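Local coordinates for protein purine nucleoside phosphorylase (Grouper iridovirus, PDB 3KHS) that probably catalyses the phosphorolysis of purine nucleosides such as inosine and guanosine in purine salvage, at residues T111-G116 and V235-N240; V128-I133 and T184-Y189; C190-P195 and V214-A219. All coordinates share one frame; numbering follows the deposited sequence.

How the interactions relate
Of the strands in these contacts, 107-116 comes first along the chain, and its partner in interaction 1 follows 119 residues later, so this contact closes the longest of the three loops and encloses the other two. Within it, interaction 2 joins 128-133 to 184-189, and interaction 3 then joins 190-195 to 214-219; these two follow in series and share strand 184-191. All three belong to one curled mixed sheet. Interactions 1 and 3 meet where G115 O accepts from V214 N, and both reach the bound phosphate. Interactions 2 and 3 are tied by I133 O with C191 N, while Y189 of interaction 2 packs against N112 and S236 of interaction 1.

Interaction 1 (T111-G116 and V235-N240); sequences TNAAGG and VSLISN. With PO4 (phosphate ion), chain G.
Backbone hydrogen bonds make the ladder between T111-G116 and V235-N240. N112 opens it: its N donates to V235 O at 3.3 Å, a bent bond, and its O receives L237 N at 2.7 Å, nearly straight at 173°. A114 N then donates to L237 O at 2.9 Å, and G116 N to N240 O at 2.8 Å. Near S239 the pairing loosens, for S239 N makes a weak bond to A114 O, while S239 OG reaches the same oxygen from above the carbonyl plane.

Side-chain polar contact is concentrated at N112 and S236, neighbours on one face. With CG lodged between backbone N and carbonyl carbon (chi1 65°), the amide of N112 swings across to its neighbour, and S236 OG donates to N112 OD1 at 2.7 Å. N112 ND2 is engaged by T218 OG1, so the amide is held from both ends.

These are adjacent parallel strands in the central mixed sheet of the phosphorylase fold, their short axes inclined at 41°. A bound phosphate ion sits beside the strand 111-116: A113 N donates to its O1 at 2.9 Å, and S30, R81, H83 and S217 also bind it.

Apolar contact is lighter. I238 CG2 rests 3.7 Å from G116 N, where the glycine leaves room for the branch, and L237 lies on the face covered by helix 257-279.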
# COMPACT_ATOMS: atom_id res chain seq x y z
N THR B 111 5.89 -16.06 -17.09
CA THR B 111 5.42 -15.27 -18.21
C THR B 111 4.18 -14.51 -17.74
O THR B 111 3.53 -14.91 -16.76
CB THR B 111 5.00 -16.16 -19.39
OG1 THR B 111 3.90 -16.99 -19.01
CG2 THR B 111 6.17 -17.00 -19.87
N ASN B 112 3.88 -13.39 -18.41
CA ASN B 112 2.69 -12.61 -18.07
C ASN B 112 2.38 -11.70 -19.24
O ASN B 112 3.18 -11.56 -20.17
CB ASN B 112 2.90 -11.78 -16.81
CG ASN B 112 3.97 -10.71 -16.96
OD1 ASN B 112 3.98 -9.95 -17.93
ND2 ASN B 112 4.86 -10.61 -15.99
N ALA B 113 1.20 -11.12 -19.21
CA ALA B 113 0.75 -10.18 -20.22
C ALA B 113 0.83 -8.85 -19.47
O ALA B 113 0.38 -8.76 -18.32
CB ALA B 113 -0.68 -10.48 -20.64
N ALA B 114 1.43 -7.83 -20.08
CA ALA B 114 1.55 -6.54 -19.42
C ALA B 114 1.34 -5.36 -20.37
O ALA B 114 1.32 -5.53 -21.58
CB ALA B 114 2.89 -6.45 -18.77
N GLY B 115 1.15 -4.18 -19.79
CA GLY B 115 0.97 -2.97 -20.57
C GLY B 115 2.31 -2.28 -20.70
O GLY B 115 3.01 -2.08 -19.69
N GLY B 116 2.70 -1.95 -21.93
CA GLY B 116 3.97 -1.29 -22.13
C GLY B 116 3.91 0.22 -21.89
O GLY B 116 2.98 0.87 -22.32
N VAL B 235 9.35 -13.24 -18.53
CA VAL B 235 9.17 -12.60 -19.83
C VAL B 235 7.73 -12.06 -19.95
O VAL B 235 6.77 -12.82 -19.83
CB VAL B 235 9.41 -13.62 -20.99
CG1 VAL B 235 9.09 -12.96 -22.35
CG2 VAL B 235 10.87 -14.10 -20.99
N SER B 236 7.59 -10.76 -20.18
CA SER B 236 6.26 -10.16 -20.34
C SER B 236 5.90 -10.03 -21.82
O SER B 236 6.72 -9.63 -22.65
CB SER B 236 6.21 -8.74 -19.73
OG SER B 236 6.30 -8.70 -18.33
N LEU B 237 4.67 -10.38 -22.14
CA LEU B 237 4.17 -10.22 -23.49
C LEU B 237 3.53 -8.82 -23.41
O LEU B 237 2.63 -8.59 -22.60
CB LEU B 237 3.14 -11.32 -23.76
CG LEU B 237 2.26 -11.34 -24.99
CD1 LEU B 237 0.91 -10.78 -24.60
CD2 LEU B 237 2.88 -10.59 -26.14
N ILE B 238 4.01 -7.87 -24.20
CA ILE B 238 3.43 -6.52 -24.16
C ILE B 238 2.16 -6.60 -24.97
O ILE B 238 2.18 -6.44 -26.17
CB ILE B 238 4.38 -5.46 -24.75
CG1 ILE B 238 5.68 -5.42 -23.96
CG2 ILE B 238 3.72 -4.09 -24.72
CD1 ILE B 238 5.52 -5.06 -22.51
N SER B 239 1.05 -6.88 -24.29
CA SER B 239 -0.23 -7.01 -24.98
C SER B 239 -0.82 -5.69 -25.50
O SER B 239 -1.59 -5.69 -26.45
CB SER B 239 -1.22 -7.72 -24.06
OG SER B 239 -1.25 -7.14 -22.78
N ASN B 240 -0.46 -4.57 -24.88
CA ASN B 240 -0.95 -3.26 -25.29
C ASN B 240 0.11 -2.27 -24.84
O ASN B 240 0.98 -2.61 -24.03
CB ASN B 240 -2.29 -2.94 -24.60
CG ASN B 240 -2.13 -2.61 -23.11
OD1 ASN B 240 -2.14 -3.51 -22.24
ND2 ASN B 240 -1.96 -1.32 -22.81
P PO4 G . -0.88 -12.05 -15.86
O1 PO4 G . -0.28 -12.57 -17.12
O2 PO4 G . -1.06 -13.18 -14.89
O3 PO4 G . 0.02 -11.04 -15.24
O4 PO4 G . -2.20 -11.44 -16.16

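Interaction 2 (V128-I133 and T184-Y189); sequences VVRDHI and THEGVY
R130 and V188 meet with the guanidinium laid over a methyl: V188 CG2 sits 3.2 Å above one face of the group, offset toward its rim, and approaches R130 NH1 to 3.3 Å. A bend at chi3 (-144°) helps turn the arginine's end over the valine. Closer to the backbone, R130 CB packs at 3.7 Å on E186 CG, whose carboxylate goes on to a salt bridge with R168 of helix 165-178.

The strands run parallel, but the register slips by one residue between V129 and D131, a beta bulge at the corner where the first segment turns. R130 N still donates to G187 O, at 2.9 Å and 175°, and pairing resumes beyond the bulge with Y189 N to D131 O.

On the face carrying V129, H132 and Y189, the V129 and Y189 side chains cross at an angle, V129 CG1 coming 3.9 Å from Y189 CB. The tyrosine CG stands anti to the backbone N (chi1 -180°), carrying the ring away from 128-133 so that its OH can bond S217 N, near the bound phosphate. The H132 ring also leads away, to Y163 through ND1. V188 CG1 touches I133 CD1 at 4.1 Å, and I205 of the second subunit packs on I133.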
# COMPACT_ATOMS: atom_id res chain seq x y z
N VAL B 128 11.83 -9.03 -21.63
CA VAL B 128 12.52 -9.89 -20.70
C VAL B 128 12.71 -9.01 -19.48
O VAL B 128 13.14 -7.85 -19.61
CB VAL B 128 13.88 -10.32 -21.30
CG1 VAL B 128 14.79 -10.83 -20.22
CG2 VAL B 128 13.66 -11.39 -22.36
N VAL B 129 12.41 -9.53 -18.29
CA VAL B 129 12.50 -8.73 -17.08
C VAL B 129 13.86 -8.70 -16.41
O VAL B 129 14.40 -9.73 -16.03
CB VAL B 129 11.44 -9.18 -16.02
CG1 VAL B 129 11.49 -8.26 -14.82
CG2 VAL B 129 10.07 -9.15 -16.64
N ARG B 130 14.40 -7.49 -16.25
CA ARG B 130 15.70 -7.35 -15.64
C ARG B 130 15.58 -6.93 -14.19
O ARG B 130 16.49 -7.11 -13.40
CB ARG B 130 16.56 -6.32 -16.40
CG ARG B 130 16.24 -4.88 -16.07
CD ARG B 130 17.25 -3.87 -16.67
NE ARG B 130 17.45 -2.76 -15.73
CZ ARG B 130 16.97 -1.53 -15.92
NH1 ARG B 130 16.28 -1.25 -17.02
NH2 ARG B 130 17.14 -0.60 -15.00
N ASP B 131 14.44 -6.36 -13.84
CA ASP B 131 14.23 -5.91 -12.46
C ASP B 131 12.76 -5.58 -12.27
O ASP B 131 12.02 -5.49 -13.25
CB ASP B 131 15.10 -4.68 -12.18
CG ASP B 131 15.31 -4.46 -10.71
OD1 ASP B 131 15.08 -5.43 -9.98
OD2 ASP B 131 15.72 -3.37 -10.26
N HIS B 132 12.31 -5.41 -11.03
CA HIS B 132 10.90 -5.04 -10.82
C HIS B 132 10.72 -3.99 -9.75
O HIS B 132 11.65 -3.65 -9.02
CB HIS B 132 10.01 -6.28 -10.50
CG HIS B 132 10.16 -6.82 -9.11
ND1 HIS B 132 10.20 -8.18 -8.84
CD2 HIS B 132 10.33 -6.21 -7.91
CE1 HIS B 132 10.40 -8.37 -7.55
NE2 HIS B 132 10.48 -7.19 -6.96
N ILE B 133 9.51 -3.46 -9.71
CA ILE B 133 9.09 -2.47 -8.72
C ILE B 133 7.77 -3.05 -8.21
O ILE B 133 6.76 -3.04 -8.93
CB ILE B 133 8.80 -1.10 -9.34
CG1 ILE B 133 10.07 -0.50 -9.92
CG2 ILE B 133 8.26 -0.17 -8.27
CD1 ILE B 133 9.79 0.71 -10.81
N THR B 184 11.98 -7.89 -29.07
CA THR B 184 12.28 -8.34 -27.72
C THR B 184 13.12 -7.31 -27.02
O THR B 184 14.16 -6.90 -27.52
CB THR B 184 13.03 -9.70 -27.73
OG1 THR B 184 12.26 -10.66 -28.46
CG2 THR B 184 13.20 -10.22 -26.34
N HIS B 185 12.68 -6.91 -25.84
CA HIS B 185 13.39 -5.91 -25.07
C HIS B 185 13.79 -6.48 -23.72
O HIS B 185 13.49 -7.64 -23.41
CB HIS B 185 12.46 -4.71 -24.86
CG HIS B 185 11.67 -4.33 -26.08
ND1 HIS B 185 12.16 -3.48 -27.05
CD2 HIS B 185 10.43 -4.69 -26.49
CE1 HIS B 185 11.26 -3.33 -28.00
NE2 HIS B 185 10.20 -4.05 -27.69
N GLU B 186 14.46 -5.66 -22.92
CA GLU B 186 14.87 -6.02 -21.59
C GLU B 186 14.58 -4.79 -20.75
O GLU B 186 15.13 -3.74 -21.01
CB GLU B 186 16.35 -6.36 -21.52
CG GLU B 186 16.80 -6.69 -20.12
CD GLU B 186 18.13 -7.39 -20.08
OE1 GLU B 186 19.02 -6.97 -20.85
OE2 GLU B 186 18.29 -8.33 -19.29
N GLY B 187 13.70 -4.92 -19.76
CA GLY B 187 13.34 -3.78 -18.95
C GLY B 187 12.80 -4.04 -17.56
O GLY B 187 12.82 -5.17 -17.03
N VAL B 188 12.29 -2.96 -16.96
CA VAL B 188 11.77 -3.00 -15.61
C VAL B 188 10.27 -3.25 -15.52
O VAL B 188 9.49 -2.52 -16.13
CB VAL B 188 12.13 -1.67 -14.90
CG1 VAL B 188 11.70 -1.73 -13.44
CG2 VAL B 188 13.61 -1.41 -15.02
N TYR B 189 9.87 -4.27 -14.75
CA TYR B 189 8.43 -4.60 -14.59
C TYR B 189 7.87 -3.99 -13.33
O TYR B 189 8.38 -4.21 -12.25
CB TYR B 189 8.21 -6.13 -14.54
CG TYR B 189 6.76 -6.54 -14.38
CD1 TYR B 189 6.03 -7.06 -15.46
CD2 TYR B 189 6.14 -6.49 -13.13
CE1 TYR B 189 4.69 -7.53 -15.29
CE2 TYR B 189 4.84 -6.95 -12.96
CZ TYR B 189 4.13 -7.48 -14.02
OH TYR B 189 2.88 -8.00 -13.74

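Interaction 3 (C190-P195 and V214-A219); sequences CCVNGP and VGMSTA. With PO4 (phosphate ion), chain G.
A short parallel strand pairing that opens into two loops joins C190-P195 to V214-A219, at the ends of the two strands of a beta-alpha-beta unit whose crossover is helix 200-208. Two backbone bonds set the register: G215 N donates to C190 O at 3.0 Å, and V192 N donates to G215 O at the same length.

Past the strands, M216 becomes the main link. Its side chain, extended beyond CG, runs alongside the loop, with CG 3.9 Å from V192 CG2 and SD 3.5 Å from G194 CA, before the methyl CE ends 3.4 Å from P195 O. G194, at a positive phi of 80° that a side chain would hardly tolerate here, precedes a cis peptide bond to P195; N193 ND2 donates to G194 O. One water gives hydrogens to both N193 O and M216 O, joining the loops where their backbones part.

At the start of helix 219-227, C191 CB meets A219 CB at 3.6 Å, and the C191 sulphur lies beside S217. The side chain of S217 points away from 190-195: OG, placed between backbone N and carbonyl carbon (chi1 70°), donates to O3 of the bound phosphate at 2.7 Å.

That helix follows directly on T218 at the N-cap position, while L206 of helix 200-208 packs on C190 and V214. Strand 107-116 flanks V214, strand 131-134 borders C191, and L138 and F156 of the third subunit lie against V192 and M216.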
# COMPACT_ATOMS: atom_id res chain seq x y z
N CYS B 190 6.82 -3.19 -13.46
CA CYS B 190 6.22 -2.59 -12.27
C CYS B 190 4.94 -3.35 -11.92
O CYS B 190 4.03 -3.45 -12.74
CB CYS B 190 5.88 -1.10 -12.47
SG CYS B 190 4.97 -0.31 -11.07
N CYS B 191 4.90 -3.87 -10.70
CA CYS B 191 3.75 -4.63 -10.24
C CYS B 191 2.82 -3.79 -9.37
O CYS B 191 3.25 -3.17 -8.40
CB CYS B 191 4.22 -5.85 -9.44
SG CYS B 191 2.84 -6.88 -8.87
N VAL B 192 1.54 -3.79 -9.72
CA VAL B 192 0.52 -3.05 -8.94
C VAL B 192 -0.56 -4.03 -8.53
O VAL B 192 -0.66 -5.13 -9.09
CB VAL B 192 -0.15 -1.93 -9.75
CG1 VAL B 192 0.88 -0.86 -10.07
CG2 VAL B 192 -0.78 -2.52 -11.04
N ASN B 193 -1.39 -3.63 -7.57
CA ASN B 193 -2.44 -4.51 -7.10
C ASN B 193 -3.50 -4.89 -8.12
O ASN B 193 -3.85 -6.06 -8.26
CB ASN B 193 -3.14 -3.91 -5.89
CG ASN B 193 -3.87 -4.97 -5.08
OD1 ASN B 193 -3.30 -5.54 -4.15
ND2 ASN B 193 -5.11 -5.27 -5.47
N GLY B 194 -4.00 -3.90 -8.85
CA GLY B 194 -5.08 -4.18 -9.79
C GLY B 194 -6.39 -4.24 -8.95
O GLY B 194 -6.37 -3.96 -7.73
N PRO B 195 -7.51 -4.64 -9.54
CA PRO B 195 -7.66 -5.05 -10.94
C PRO B 195 -7.96 -3.87 -11.87
O PRO B 195 -8.00 -4.03 -13.07
CB PRO B 195 -8.82 -6.06 -10.89
CG PRO B 195 -9.68 -5.53 -9.81
CD PRO B 195 -8.67 -5.09 -8.74
N VAL B 214 3.82 -2.45 -16.99
CA VAL B 214 3.06 -2.60 -15.74
C VAL B 214 2.09 -3.76 -15.83
O VAL B 214 1.40 -3.95 -16.83
CB VAL B 214 2.29 -1.31 -15.40
CG1 VAL B 214 1.33 -0.95 -16.52
CG2 VAL B 214 1.53 -1.48 -14.10
N GLY B 215 2.06 -4.56 -14.76
CA GLY B 215 1.15 -5.69 -14.71
C GLY B 215 0.72 -5.97 -13.27
O GLY B 215 1.16 -5.30 -12.34
N MET B 216 -0.11 -6.98 -13.04
CA MET B 216 -0.58 -7.22 -11.69
C MET B 216 -0.13 -8.56 -11.09
O MET B 216 -0.85 -9.15 -10.26
CB MET B 216 -2.10 -7.10 -11.66
CG MET B 216 -2.63 -5.76 -12.25
SD MET B 216 -4.36 -5.90 -12.78
CE MET B 216 -4.65 -4.29 -13.52
N SER B 217 1.08 -9.00 -11.46
CA SER B 217 1.59 -10.28 -10.95
C SER B 217 3.09 -10.38 -11.01
O SER B 217 3.81 -9.38 -10.98
CB SER B 217 1.04 -11.44 -11.77
OG SER B 217 1.61 -11.44 -13.06
N THR B 218 3.57 -11.63 -11.06
CA THR B 218 4.99 -11.94 -11.19
C THR B 218 5.97 -11.51 -10.10
O THR B 218 6.73 -12.33 -9.61
CB THR B 218 5.50 -11.38 -12.53
OG1 THR B 218 4.77 -12.01 -13.59
CG2 THR B 218 7.01 -11.63 -12.72
N ALA B 219 5.97 -10.23 -9.74
CA ALA B 219 6.91 -9.73 -8.75
C ALA B 219 6.85 -10.44 -7.40
O ALA B 219 7.89 -10.81 -6.86
CB ALA B 219 6.72 -8.21 -8.53
P PO4 G . -0.88 -12.05 -15.86
O1 PO4 G . -0.28 -12.57 -17.12
O2 PO4 G . -1.06 -13.18 -14.89
O3 PO4 G . 0.02 -11.04 -15.24
O4 PO4 G . -2.20 -11.44 -16.16
O HOH W 1 -2.84 -8.57 -8.35